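Local coordinates for mucosa-associated lymphoid tissue lymphoma translocation protein 1 (Isoform 2) (Homo sapiens, PDB 3BFO) that is a paracaspase, probably acting as a cysteine protease, that also carries immunoglobulin-like domains, at residues L21-V26 with G63-H68. Residues are numbered along the deposited sequence; the frame is centred on the assembly and turned at random.
Sequences LVLQCV and GTYWCH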
loop_
_atom_site.group_PDB
_atom_site.type_symbol
_atom_site.label_atom_id
_atom_site.label_comp_id
_atom_site.label_asym_id
_atom_site.label_seq_id
_atom_site.Cartn_x
_atom_site.Cartn_y
_atom_site.Cartn_z
ATOM N N LEU A 21 -10.928 -1.490 4.855
ATOM C CA LEU A 21 -9.937 -1.194 3.848
ATOM C C LEU A 21 -8.846 -2.229 3.890
ATOM O O LEU A 21 -8.254 -2.426 4.926
ATOM C CB LEU A 21 -9.363 0.201 4.117
ATOM C CG LEU A 21 -8.209 0.583 3.198
ATOM C CD1 LEU A 21 -8.555 0.423 1.711
ATOM C CD2 LEU A 21 -7.752 2.027 3.552
ATOM N N VAL A 22 -8.583 -2.865 2.749
ATOM C CA VAL A 22 -7.471 -3.826 2.635
ATOM C C VAL A 22 -6.654 -3.503 1.392
ATOM O O VAL A 22 -7.175 -3.612 0.304
ATOM C CB VAL A 22 -8.015 -5.268 2.513
ATOM C CG1 VAL A 22 -6.914 -6.248 2.237
ATOM C CG2 VAL A 22 -8.724 -5.655 3.781
ATOM N N LEU A 23 -5.388 -3.083 1.552
ATOM C CA LEU A 23 -4.473 -2.831 0.450
ATOM C C LEU A 23 -3.330 -3.815 0.568
ATOM O O LEU A 23 -2.864 -4.121 1.654
ATOM C CB LEU A 23 -3.971 -1.378 0.512
ATOM C CG LEU A 23 -4.997 -0.331 0.147
ATOM C CD1 LEU A 23 -4.488 1.072 0.506
ATOM C CD2 LEU A 23 -5.332 -0.389 -1.327
ATOM N N GLN A 24 -2.878 -4.331 -0.572
ATOM C CA GLN A 24 -1.814 -5.306 -0.571
ATOM C C GLN A 24 -0.807 -4.978 -1.670
ATOM O O GLN A 24 -1.204 -4.627 -2.793
ATOM C CB GLN A 24 -2.399 -6.705 -0.801
ATOM C CG GLN A 24 -1.342 -7.856 -0.640
ATOM C CD GLN A 24 -1.947 -9.278 -0.584
ATOM O OE1 GLN A 24 -3.035 -9.482 -1.087
ATOM N NE2 GLN A 24 -1.287 -10.198 0.034
ATOM N N CYS A 25 0.461 -5.178 -1.359
ATOM C CA CYS A 25 1.535 -5.068 -2.361
ATOM C C CYS A 25 2.515 -6.157 -2.010
ATOM O O CYS A 25 2.931 -6.260 -0.873
ATOM C CB CYS A 25 2.152 -3.656 -2.259
ATOM S SG CYS A 25 3.475 -3.455 -3.496
ATOM N N VAL A 26 2.873 -7.004 -2.992
ATOM C CA VAL A 26 3.809 -8.099 -2.754
ATOM C C VAL A 26 4.882 -8.054 -3.802
ATOM O O VAL A 26 4.566 -7.941 -4.991
ATOM C CB VAL A 26 3.136 -9.478 -2.814
ATOM C CG1 VAL A 26 4.157 -10.595 -2.435
ATOM C CG2 VAL A 26 1.930 -9.528 -1.922
ATOM N N GLY A 63 -8.368 8.631 0.213
ATOM C CA GLY A 63 -7.135 9.247 -0.271
ATOM C C GLY A 63 -6.485 8.395 -1.322
ATOM O O GLY A 63 -7.047 7.385 -1.803
ATOM N N THR A 64 -5.263 8.824 -1.666
ATOM C CA THR A 64 -4.505 8.187 -2.705
ATOM C C THR A 64 -3.363 7.470 -1.988
ATOM O O THR A 64 -2.658 8.130 -1.222
ATOM C CB THR A 64 -3.924 9.222 -3.713
ATOM O OG1 THR A 64 -5.014 9.947 -4.270
ATOM C CG2 THR A 64 -3.192 8.440 -4.784
ATOM N N TYR A 65 -3.217 6.159 -2.235
ATOM C CA TYR A 65 -2.213 5.326 -1.507
ATOM C C TYR A 65 -1.265 4.691 -2.474
ATOM O O TYR A 65 -1.591 4.419 -3.619
ATOM C CB TYR A 65 -2.906 4.190 -0.770
ATOM C CG TYR A 65 -3.831 4.588 0.386
ATOM C CD1 TYR A 65 -3.434 4.394 1.714
ATOM C CD2 TYR A 65 -5.090 5.152 0.150
ATOM C CE1 TYR A 65 -4.256 4.719 2.786
ATOM C CE2 TYR A 65 -5.913 5.480 1.237
ATOM C CZ TYR A 65 -5.503 5.249 2.513
ATOM O OH TYR A 65 -6.320 5.528 3.579
ATOM N N TRP A 66 -0.071 4.394 -1.978
ATOM C CA TRP A 66 0.880 3.575 -2.724
ATOM C C TRP A 66 1.901 3.038 -1.723
ATOM O O TRP A 66 1.946 3.464 -0.578
ATOM C CB TRP A 66 1.595 4.379 -3.801
ATOM C CG TRP A 66 2.085 5.627 -3.257
ATOM C CD1 TRP A 66 1.346 6.802 -2.983
ATOM C CD2 TRP A 66 3.415 5.947 -3.079
ATOM N NE1 TRP A 66 2.188 7.766 -2.525
ATOM C CE2 TRP A 66 3.472 7.262 -2.560
ATOM C CE3 TRP A 66 4.600 5.213 -3.183
ATOM C CZ2 TRP A 66 4.713 7.884 -2.193
ATOM C CZ3 TRP A 66 5.807 5.832 -2.825
ATOM C CH2 TRP A 66 5.856 7.155 -2.351
ATOM N N CYS A 67 2.666 2.068 -2.201
ATOM C CA CYS A 67 3.671 1.416 -1.382
ATOM C C CYS A 67 5.014 1.555 -2.053
ATOM O O CYS A 67 5.137 1.254 -3.235
ATOM C CB CYS A 67 3.279 -0.056 -1.201
ATOM S SG CYS A 67 4.268 -0.947 -0.015
ATOM N N HIS A 68 6.011 1.985 -1.285
ATOM C CA HIS A 68 7.395 1.971 -1.758
ATOM C C HIS A 68 8.017 0.653 -1.370
ATOM O O HIS A 68 7.953 0.246 -0.206
ATOM C CB HIS A 68 8.188 3.130 -1.143
ATOM C CG HIS A 68 9.568 3.234 -1.685
ATOM N ND1 HIS A 68 9.823 3.559 -2.994
ATOM C CD2 HIS A 68 10.779 3.015 -1.118
ATOM C CE1 HIS A 68 11.126 3.596 -3.208
ATOM N NE2 HIS A 68 11.736 3.227 -2.098
#
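Part of the core of an immunoglobulin sandwich, where strand B (21-28) of one sheet faces strand F (63-70) of the other, is formed where Leu21, Leu23 and Cys25 meet Tyr65 and Cys67. Tyr65 belongs to a tyrosine corner: its hydroxyl reaches back to the carbonyl O of His61, four residues earlier, in a hydrogen bond. With CG beside its own backbone N (chi1 -66°), the ring lies against the side chains of strand B, and Leu23 CD1 settles over one face, 4.0 Å from the ring centroid, in a CH-pi contact displaced toward CG. Leu21 CD2 meets the phenol end obliquely, 3.8 Å from Tyr65 OH. Replacing Tyr65 by a serine would probably leave a gap against Leu21 and Leu23 and the His61 carbonyl without its phenol donor. Farther along come the two cysteines at the positions of the canonical immunoglobulin disulfide, beside Trp37 of strand 34-39. Cys25 CB lies 3.9 Å from Cys67 CB, yet Cys25 SG and Cys67 SG are 4.4 Å apart, about twice a disulfide bond length. This sandwich is thus joined across B and F by apolar contact rather than a covalent link, consistent with a protein of the reducing cytoplasm and nucleus.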